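Local structure of nicotinate phosphoribosyltransferase (Vibrio cholerae, 4HL7) at residues 15-20 with 72-77; 23-28 with 214-219; 29-34 with 87-92. The protein probably catalyses ATP-assisted transfer of phosphoribose from phosphoribosyl diphosphate to nicotinate, giving nicotinate ribonucleotide on the route to NAD. All coordinates share one frame; numbering follows the deposited sequence.

Contact 1: residues 15-20 with 72-77; sequences SLLDLD and DADIHY
Leu17 reaches across to Asp74 and Tyr77, which lie one helical turn apart on helix 72-81. The contact is small, burying 175 Å² in all, and its three touching residues are buried.

The apolar part rests on one methyl. Leu17 CD1 meets Tyr77 CD1 at 3.7 Å, and the methyl approaches the ring obliquely. It also lies 3.8 Å from Asp74 OD1. Leu17 and the Asp74 side chain run past each other in opposite directions, so that Leu17 CG lies alongside Asp74 CB and CG. Tyr77 has its CG anti to the backbone N (chi1 169°), and this carries its CD1 to Leu17. The same ring packs on Tyr216, Ala219 and Arg220 of helix 216-222.

The polar part runs through a water. This water accepts from Leu16 N at 2.9 Å and donates to Asp74 OD2 at 2.6 Å. It bridges the backbone of segment 15-20 to the helix without a direct bond between them. The other carboxylate oxygen, Asp74 OD1, forms a salt bridge with Arg220. OD1 is thus held by Arg220, and OD2 by the water among others, which should hold the carboxylate in place and favour its charged form.

Inside segment 15-20 the backbone is tightly turned. Ser15 to Asp18 form a type I beta turn, closed by Asp18 N to Ser15 O at 3.1 Å. Ser15 OG accepts from Leu17 N at 3.0 Å, with an N-H...O angle of 147°. His217 also bonds to this hydroxyl. Asp18 then centres an inverse gamma turn.

The arrangement is an ST turn within a type I beta turn, set in the loop before helix 21-33 and packed on helix 72-81 of the NAPRTase N-terminal domain.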
# COMPACT_ATOMS: atom_id res chain seq x y z
N SER A 15 9.95 7.22 -13.02
CA SER A 15 8.91 7.81 -13.92
C SER A 15 7.68 8.01 -13.06
O SER A 15 7.65 7.58 -11.90
CB SER A 15 8.57 6.88 -15.09
OG SER A 15 7.71 5.79 -14.72
N LEU A 16 6.63 8.64 -13.61
CA LEU A 16 5.40 8.79 -12.81
C LEU A 16 4.58 7.51 -12.82
O LEU A 16 3.46 7.47 -12.26
CB LEU A 16 4.55 9.99 -13.31
CG LEU A 16 4.99 11.42 -12.91
CD1 LEU A 16 3.98 12.44 -13.41
CD2 LEU A 16 5.21 11.58 -11.39
N LEU A 17 5.11 6.45 -13.45
CA LEU A 17 4.52 5.09 -13.29
C LEU A 17 5.22 4.27 -12.17
O LEU A 17 4.74 3.16 -11.79
CB LEU A 17 4.62 4.31 -14.64
CG LEU A 17 3.75 4.86 -15.79
CD1 LEU A 17 3.90 3.93 -16.99
CD2 LEU A 17 2.29 4.95 -15.33
N ASP A 18 6.33 4.82 -11.65
CA ASP A 18 7.09 4.18 -10.58
C ASP A 18 6.41 4.38 -9.23
O ASP A 18 6.93 5.14 -8.36
CB ASP A 18 8.50 4.77 -10.55
CG ASP A 18 9.45 4.03 -9.62
OD1 ASP A 18 9.12 2.93 -9.12
OD2 ASP A 18 10.51 4.59 -9.33
N LEU A 19 5.27 3.73 -9.06
CA LEU A 19 4.41 3.88 -7.91
C LEU A 19 3.43 2.72 -7.91
O LEU A 19 3.36 1.97 -8.92
CB LEU A 19 3.65 5.24 -7.92
CG LEU A 19 3.13 5.83 -9.26
CD1 LEU A 19 2.01 5.00 -9.86
CD2 LEU A 19 2.64 7.27 -8.97
N ASP A 20 2.66 2.57 -6.81
CA ASP A 20 1.64 1.47 -6.78
C ASP A 20 0.52 1.80 -7.74
O ASP A 20 -0.03 2.89 -7.69
CB ASP A 20 1.09 1.30 -5.37
CG ASP A 20 2.10 0.62 -4.41
OD1 ASP A 20 3.08 -0.03 -4.87
OD2 ASP A 20 1.85 0.71 -3.18
N ASP A 72 4.13 10.46 -23.52
CA ASP A 72 3.12 9.80 -24.36
C ASP A 72 3.26 8.29 -24.26
O ASP A 72 2.24 7.59 -24.24
CB ASP A 72 3.19 10.29 -25.82
CG ASP A 72 2.92 11.75 -25.93
OD1 ASP A 72 3.84 12.48 -26.35
OD2 ASP A 72 1.80 12.18 -25.52
N ALA A 73 4.49 7.83 -24.09
CA ALA A 73 4.75 6.44 -23.89
C ALA A 73 4.17 5.88 -22.59
O ALA A 73 3.76 4.72 -22.56
CB ALA A 73 6.24 6.13 -23.96
N ASP A 74 4.17 6.68 -21.51
CA ASP A 74 3.52 6.25 -20.28
C ASP A 74 2.04 6.09 -20.53
O ASP A 74 1.39 5.14 -20.03
CB ASP A 74 3.71 7.28 -19.17
CG ASP A 74 5.17 7.43 -18.73
OD1 ASP A 74 5.97 6.51 -18.94
OD2 ASP A 74 5.50 8.50 -18.22
N ILE A 75 1.47 7.07 -21.22
CA ILE A 75 0.02 7.08 -21.47
C ILE A 75 -0.39 5.92 -22.40
O ILE A 75 -1.43 5.23 -22.15
CB ILE A 75 -0.48 8.43 -22.01
CG1 ILE A 75 -0.12 9.56 -21.02
CG2 ILE A 75 -2.01 8.43 -22.16
CD1 ILE A 75 -0.82 9.47 -19.69
N HIS A 76 0.41 5.69 -23.43
CA HIS A 76 0.24 4.55 -24.36
C HIS A 76 0.28 3.27 -23.57
O HIS A 76 -0.55 2.35 -23.78
CB HIS A 76 1.32 4.53 -25.46
CG HIS A 76 1.21 5.67 -26.49
ND1 HIS A 76 0.01 6.19 -26.90
CD2 HIS A 76 2.21 6.37 -27.21
CE1 HIS A 76 0.23 7.18 -27.83
NE2 HIS A 76 1.57 7.29 -28.02
N TYR A 77 1.22 3.17 -22.63
CA TYR A 77 1.32 1.95 -21.79
C TYR A 77 0.01 1.74 -21.00
O TYR A 77 -0.56 0.64 -21.01
CB TYR A 77 2.54 1.99 -20.83
CG TYR A 77 2.46 0.85 -19.81
CD1 TYR A 77 2.02 1.08 -18.50
CD2 TYR A 77 2.78 -0.45 -20.19
CE1 TYR A 77 1.88 0.03 -17.59
CE2 TYR A 77 2.65 -1.51 -19.28
CZ TYR A 77 2.21 -1.26 -17.99
OH TYR A 77 2.09 -2.30 -17.10
O HOH W 1 6.82 9.63 -16.29

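Contact 2: residues 23-28 with 214-219; sequences KINMMQ and SNYHFA
The Tyr216 ring presents its edge to helix 21-33, with Asn25 OD1 and Ile24 CB both near the ring plane. Neither side chain of the helix lies over a face here. Around the same ring, Tyr77 and Leu78 of helix 72-81 also touch Tyr216, as do Ala82 and Pro226 from loops. The amide plane of Asn25 stands at 72° to the ring.

At the ring's outer end, Tyr216 OH donates to Asn25 OD1 over 2.8 Å. The hydroxyl oxygen lies in the plane of the Asn25 carbonyl and meets a lone pair of OD1, with a C=O...O angle of 120°. Asn25 CG is anti to its carbonyl carbon (chi1 -60°), and this turn brings the amide end nearer to Tyr216 than its CB direction would suggest. The bond satisfies a buried hydroxyl.

Ile24 provides the apolar side of the contact. Its CB borders the ring edge, 4.0 Å from Tyr216 CE2. Its CD1 reaches Tyr216 CD2 at 4.0 Å, from out of the ring plane.

Tyr216 is the first residue of its helix, whose N-cap is Asn215. Asn215 OD1 accepts from Phe218 N at 2.9 Å, although the donor sits above the carbonyl plane. Asn215 ND2 bonds to Asp18 and Thr186. The capped helix follows strand 210-213 of the parallel sheet, consistent with a beta-alpha unit of the TIM-barrel-like domain of this family.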
# COMPACT_ATOMS: atom_id res chain seq x y z
N LYS A 23 -2.79 3.66 -7.00
CA LYS A 23 -2.83 5.09 -6.79
C LYS A 23 -3.34 5.79 -8.02
O LYS A 23 -4.20 6.69 -7.93
CB LYS A 23 -1.42 5.63 -6.36
CG LYS A 23 -1.02 5.05 -5.02
CD LYS A 23 -0.94 6.06 -3.88
CE LYS A 23 -2.29 6.41 -3.33
NZ LYS A 23 -2.14 7.35 -2.17
N ILE A 24 -2.85 5.38 -9.18
CA ILE A 24 -3.37 5.90 -10.45
C ILE A 24 -4.81 5.45 -10.66
O ILE A 24 -5.69 6.22 -11.13
CB ILE A 24 -2.47 5.49 -11.66
CG1 ILE A 24 -1.21 6.40 -11.66
CG2 ILE A 24 -3.21 5.67 -13.01
CD1 ILE A 24 -0.23 6.12 -12.82
N ASN A 25 -5.07 4.18 -10.34
CA ASN A 25 -6.41 3.71 -10.52
C ASN A 25 -7.42 4.49 -9.65
O ASN A 25 -8.46 4.95 -10.16
CB ASN A 25 -6.46 2.20 -10.27
CG ASN A 25 -5.57 1.44 -11.20
OD1 ASN A 25 -5.06 1.98 -12.23
ND2 ASN A 25 -5.32 0.15 -10.85
N MSE A 26 -7.11 4.68 -8.36
CA MSE A 26 -7.96 5.42 -7.48
C MSE A 26 -7.99 6.87 -7.93
O MSE A 26 -9.03 7.51 -7.83
CB MSE A 26 -7.41 5.29 -6.05
CG MSE A 26 -8.39 5.72 -5.03
SE MSE A 26 -7.57 5.06 -3.34
CE MSE A 26 -6.95 3.55 -3.43
N MSE A 27 -6.91 7.38 -8.52
CA MSE A 27 -6.99 8.76 -9.05
C MSE A 27 -8.07 8.89 -10.11
O MSE A 27 -8.76 9.93 -10.21
CB MSE A 27 -5.62 9.12 -9.64
CG MSE A 27 -5.61 10.61 -10.06
SE MSE A 27 -3.81 10.93 -10.82
CE MSE A 27 -3.89 12.78 -11.44
N GLN A 28 -8.23 7.87 -10.95
CA GLN A 28 -9.36 7.89 -11.89
C GLN A 28 -10.69 7.96 -11.20
O GLN A 28 -11.60 8.73 -11.66
CB GLN A 28 -9.36 6.74 -12.92
CG GLN A 28 -10.75 6.67 -13.60
CD GLN A 28 -10.75 5.84 -14.83
OE1 GLN A 28 -10.00 6.13 -15.78
NE2 GLN A 28 -11.55 4.79 -14.83
N SER A 214 2.68 -4.58 -8.07
CA SER A 214 1.88 -3.36 -7.98
C SER A 214 2.52 -2.17 -8.70
O SER A 214 1.85 -1.19 -8.93
CB SER A 214 1.62 -2.98 -6.51
OG SER A 214 2.88 -2.72 -5.92
N ASN A 215 3.81 -2.27 -9.06
CA ASN A 215 4.50 -1.15 -9.65
C ASN A 215 4.26 -1.08 -11.19
O ASN A 215 4.69 -1.97 -11.91
CB ASN A 215 5.99 -1.27 -9.30
CG ASN A 215 6.78 -0.03 -9.70
OD1 ASN A 215 6.84 0.33 -10.87
ND2 ASN A 215 7.34 0.65 -8.71
N TYR A 216 3.61 -0.00 -11.67
CA TYR A 216 3.31 0.12 -13.12
C TYR A 216 4.61 0.17 -13.93
O TYR A 216 4.75 -0.47 -15.02
CB TYR A 216 2.48 1.41 -13.40
CG TYR A 216 0.97 1.17 -13.48
CD1 TYR A 216 0.46 0.07 -14.14
CD2 TYR A 216 0.08 2.09 -12.89
CE1 TYR A 216 -0.93 -0.15 -14.23
CE2 TYR A 216 -1.31 1.90 -12.97
CZ TYR A 216 -1.81 0.79 -13.68
OH TYR A 216 -3.21 0.56 -13.75
N HIS A 217 5.55 0.98 -13.46
CA HIS A 217 6.83 1.13 -14.20
C HIS A 217 7.56 -0.17 -14.42
O HIS A 217 8.07 -0.45 -15.55
CB HIS A 217 7.74 2.12 -13.46
CG HIS A 217 9.04 2.39 -14.18
ND1 HIS A 217 9.19 3.41 -15.03
CD2 HIS A 217 10.25 1.71 -14.16
CE1 HIS A 217 10.44 3.41 -15.53
NE2 HIS A 217 11.09 2.38 -14.99
N PHE A 218 7.62 -0.98 -13.38
CA PHE A 218 8.32 -2.28 -13.45
C PHE A 218 7.43 -3.35 -14.09
O PHE A 218 7.95 -4.26 -14.71
CB PHE A 218 8.83 -2.71 -12.05
CG PHE A 218 10.01 -1.90 -11.57
CD1 PHE A 218 11.13 -1.70 -12.41
CD2 PHE A 218 10.01 -1.28 -10.30
CE1 PHE A 218 12.20 -0.87 -12.02
CE2 PHE A 218 11.07 -0.50 -9.90
CZ PHE A 218 12.17 -0.28 -10.75
N ALA A 219 6.10 -3.20 -14.00
CA ALA A 219 5.17 -4.06 -14.79
C ALA A 219 5.49 -3.88 -16.29
O ALA A 219 5.66 -4.85 -17.01
CB ALA A 219 3.71 -3.76 -14.49

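Contact 3: residues 29-34 with 87-92; sequences AIHHFY and ATFLQS
His31 leaves helix 21-33 toward Phe89 and Ser92 of helix 87-93. Its CB is the first atom to touch, 3.8 Å from Phe89 CD1. CG comes next and makes the closest approach, 3.6 Å from the same Phe89 CD1. That atom sits over one face of the imidazole, displaced toward the rim. With CG anti to the backbone N (chi1 166°), the ring extends across to the second helix.

Beyond CG the ring divides. On one branch, CD2 lies 4.0 Å from Phe89 CB, and NE2 is equally far from Phe89 CA, so this side borders the backbone of the second helix. On the other branch, CE1 approaches Ser92 OG at 3.7 Å. ND1 takes its hydrogen bond from outside the pair, with Arg126 NE.

The two rings form an edge-to-face pair, the edge of Phe89 toward the face of His31. Their centroids are 5.2 Å apart and their planes meet at 63°. Ser92 OG, near the imidazole, donates to Phe89 O at 2.9 Å, tilted 16° from the carbonyl plane.

The chemistry is therefore mixed. The imidazole gives its face to an aromatic edge and its ND1 to a guanidinium. Arg126 NE is the donor, so ND1 accepts and the proton of a neutral ring would be on NE2. The nearby positive charge would be expected to disfavour protonation of His31.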
# COMPACT_ATOMS: atom_id res chain seq x y z
N ALA A 29 -10.88 7.19 -10.13
CA ALA A 29 -12.20 7.17 -9.49
C ALA A 29 -12.48 8.51 -8.81
O ALA A 29 -13.59 9.05 -8.83
CB ALA A 29 -12.30 6.03 -8.45
N ILE A 30 -11.43 9.09 -8.27
CA ILE A 30 -11.53 10.42 -7.57
C ILE A 30 -11.77 11.50 -8.65
O ILE A 30 -12.60 12.43 -8.46
CB ILE A 30 -10.23 10.72 -6.79
CG1 ILE A 30 -10.13 9.74 -5.61
CG2 ILE A 30 -10.21 12.18 -6.23
CD1 ILE A 30 -8.69 9.60 -5.10
N HIS A 31 -11.08 11.38 -9.77
CA HIS A 31 -11.27 12.31 -10.93
C HIS A 31 -12.74 12.32 -11.35
O HIS A 31 -13.32 13.38 -11.60
CB HIS A 31 -10.32 11.88 -12.08
CG HIS A 31 -10.61 12.47 -13.40
ND1 HIS A 31 -10.04 13.62 -13.83
CD2 HIS A 31 -11.38 11.99 -14.48
CE1 HIS A 31 -10.44 13.89 -15.09
NE2 HIS A 31 -11.26 12.89 -15.49
N HIS A 32 -13.32 11.14 -11.39
CA HIS A 32 -14.68 10.98 -11.87
C HIS A 32 -15.70 11.49 -10.89
O HIS A 32 -16.61 12.27 -11.28
CB HIS A 32 -14.92 9.48 -12.17
CG HIS A 32 -16.25 9.23 -12.82
ND1 HIS A 32 -16.45 9.41 -14.16
CD2 HIS A 32 -17.48 8.87 -12.27
CE1 HIS A 32 -17.74 9.15 -14.45
NE2 HIS A 32 -18.38 8.85 -13.29
N PHE A 33 -15.60 11.12 -9.61
CA PHE A 33 -16.67 11.38 -8.62
C PHE A 33 -16.41 12.62 -7.74
O PHE A 33 -17.36 13.20 -7.18
CB PHE A 33 -16.87 10.13 -7.70
CG PHE A 33 -17.63 9.00 -8.36
CD1 PHE A 33 -18.91 9.23 -8.84
CD2 PHE A 33 -17.10 7.70 -8.40
CE1 PHE A 33 -19.64 8.20 -9.44
CE2 PHE A 33 -17.81 6.65 -8.99
CZ PHE A 33 -19.08 6.91 -9.51
N TYR A 34 -15.14 12.92 -7.52
CA TYR A 34 -14.74 13.83 -6.42
C TYR A 34 -13.66 14.81 -6.88
O TYR A 34 -12.68 15.05 -6.18
CB TYR A 34 -14.21 13.01 -5.18
CG TYR A 34 -15.20 11.98 -4.71
CD1 TYR A 34 -14.83 10.64 -4.60
CD2 TYR A 34 -16.48 12.37 -4.32
CE1 TYR A 34 -15.78 9.67 -4.24
CE2 TYR A 34 -17.45 11.44 -3.97
CZ TYR A 34 -17.06 10.09 -3.90
OH TYR A 34 -17.99 9.14 -3.51
N ALA A 87 -10.34 6.78 -21.40
CA ALA A 87 -9.59 7.66 -22.32
C ALA A 87 -9.58 9.16 -21.89
O ALA A 87 -8.56 9.86 -22.06
CB ALA A 87 -10.14 7.52 -23.73
N THR A 88 -10.72 9.67 -21.42
CA THR A 88 -10.82 11.06 -20.95
C THR A 88 -9.89 11.31 -19.77
O THR A 88 -9.22 12.36 -19.70
CB THR A 88 -12.24 11.52 -20.57
OG1 THR A 88 -12.84 10.58 -19.66
CG2 THR A 88 -13.13 11.67 -21.86
N PHE A 89 -9.85 10.36 -18.84
CA PHE A 89 -8.91 10.50 -17.71
C PHE A 89 -7.46 10.46 -18.19
O PHE A 89 -6.63 11.29 -17.76
CB PHE A 89 -9.17 9.45 -16.59
CG PHE A 89 -8.05 9.37 -15.59
CD1 PHE A 89 -7.86 10.43 -14.64
CD2 PHE A 89 -7.20 8.30 -15.56
CE1 PHE A 89 -6.86 10.33 -13.67
CE2 PHE A 89 -6.15 8.24 -14.62
CZ PHE A 89 -6.02 9.24 -13.67
N LEU A 90 -7.13 9.52 -19.08
CA LEU A 90 -5.73 9.41 -19.52
C LEU A 90 -5.32 10.67 -20.29
O LEU A 90 -4.17 11.11 -20.19
CB LEU A 90 -5.49 8.19 -20.39
CG LEU A 90 -5.63 6.86 -19.60
CD1 LEU A 90 -5.32 5.62 -20.40
CD2 LEU A 90 -4.60 6.90 -18.46
N GLN A 91 -6.25 11.22 -21.09
CA GLN A 91 -5.93 12.50 -21.79
C GLN A 91 -5.62 13.65 -20.81
O GLN A 91 -4.69 14.45 -21.07
CB GLN A 91 -7.05 12.87 -22.82
CG GLN A 91 -6.98 11.93 -24.02
N SER A 92 -6.33 13.70 -19.69
CA SER A 92 -6.07 14.71 -18.66
C SER A 92 -4.67 14.54 -18.02
O SER A 92 -4.05 15.54 -17.64
CB SER A 92 -7.22 14.80 -17.63
OG SER A 92 -7.08 13.87 -16.56

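From the N terminus, the chain passes through 15-20 and enters helix 21-33, which supplies the first segments of contacts 2 and 3. Contact 1 closes when helix 72-81 returns to the entry loop. Contact 3 closes next, when helix 87-93 reaches the end of helix 21-33. These two loops cross. Contact 2 closes last, at 214-219, so contact 3 nests inside its loop, while contacts 1 and 2 cross. Leu17 and His217 join contacts 1 and 2 through their backbones, and Met27 packs on Phe89 between contacts 2 and 3. Contacts 1 and 3 join parts of the N-terminal domain, while contact 2 ties it to the domain of the parallel sheet.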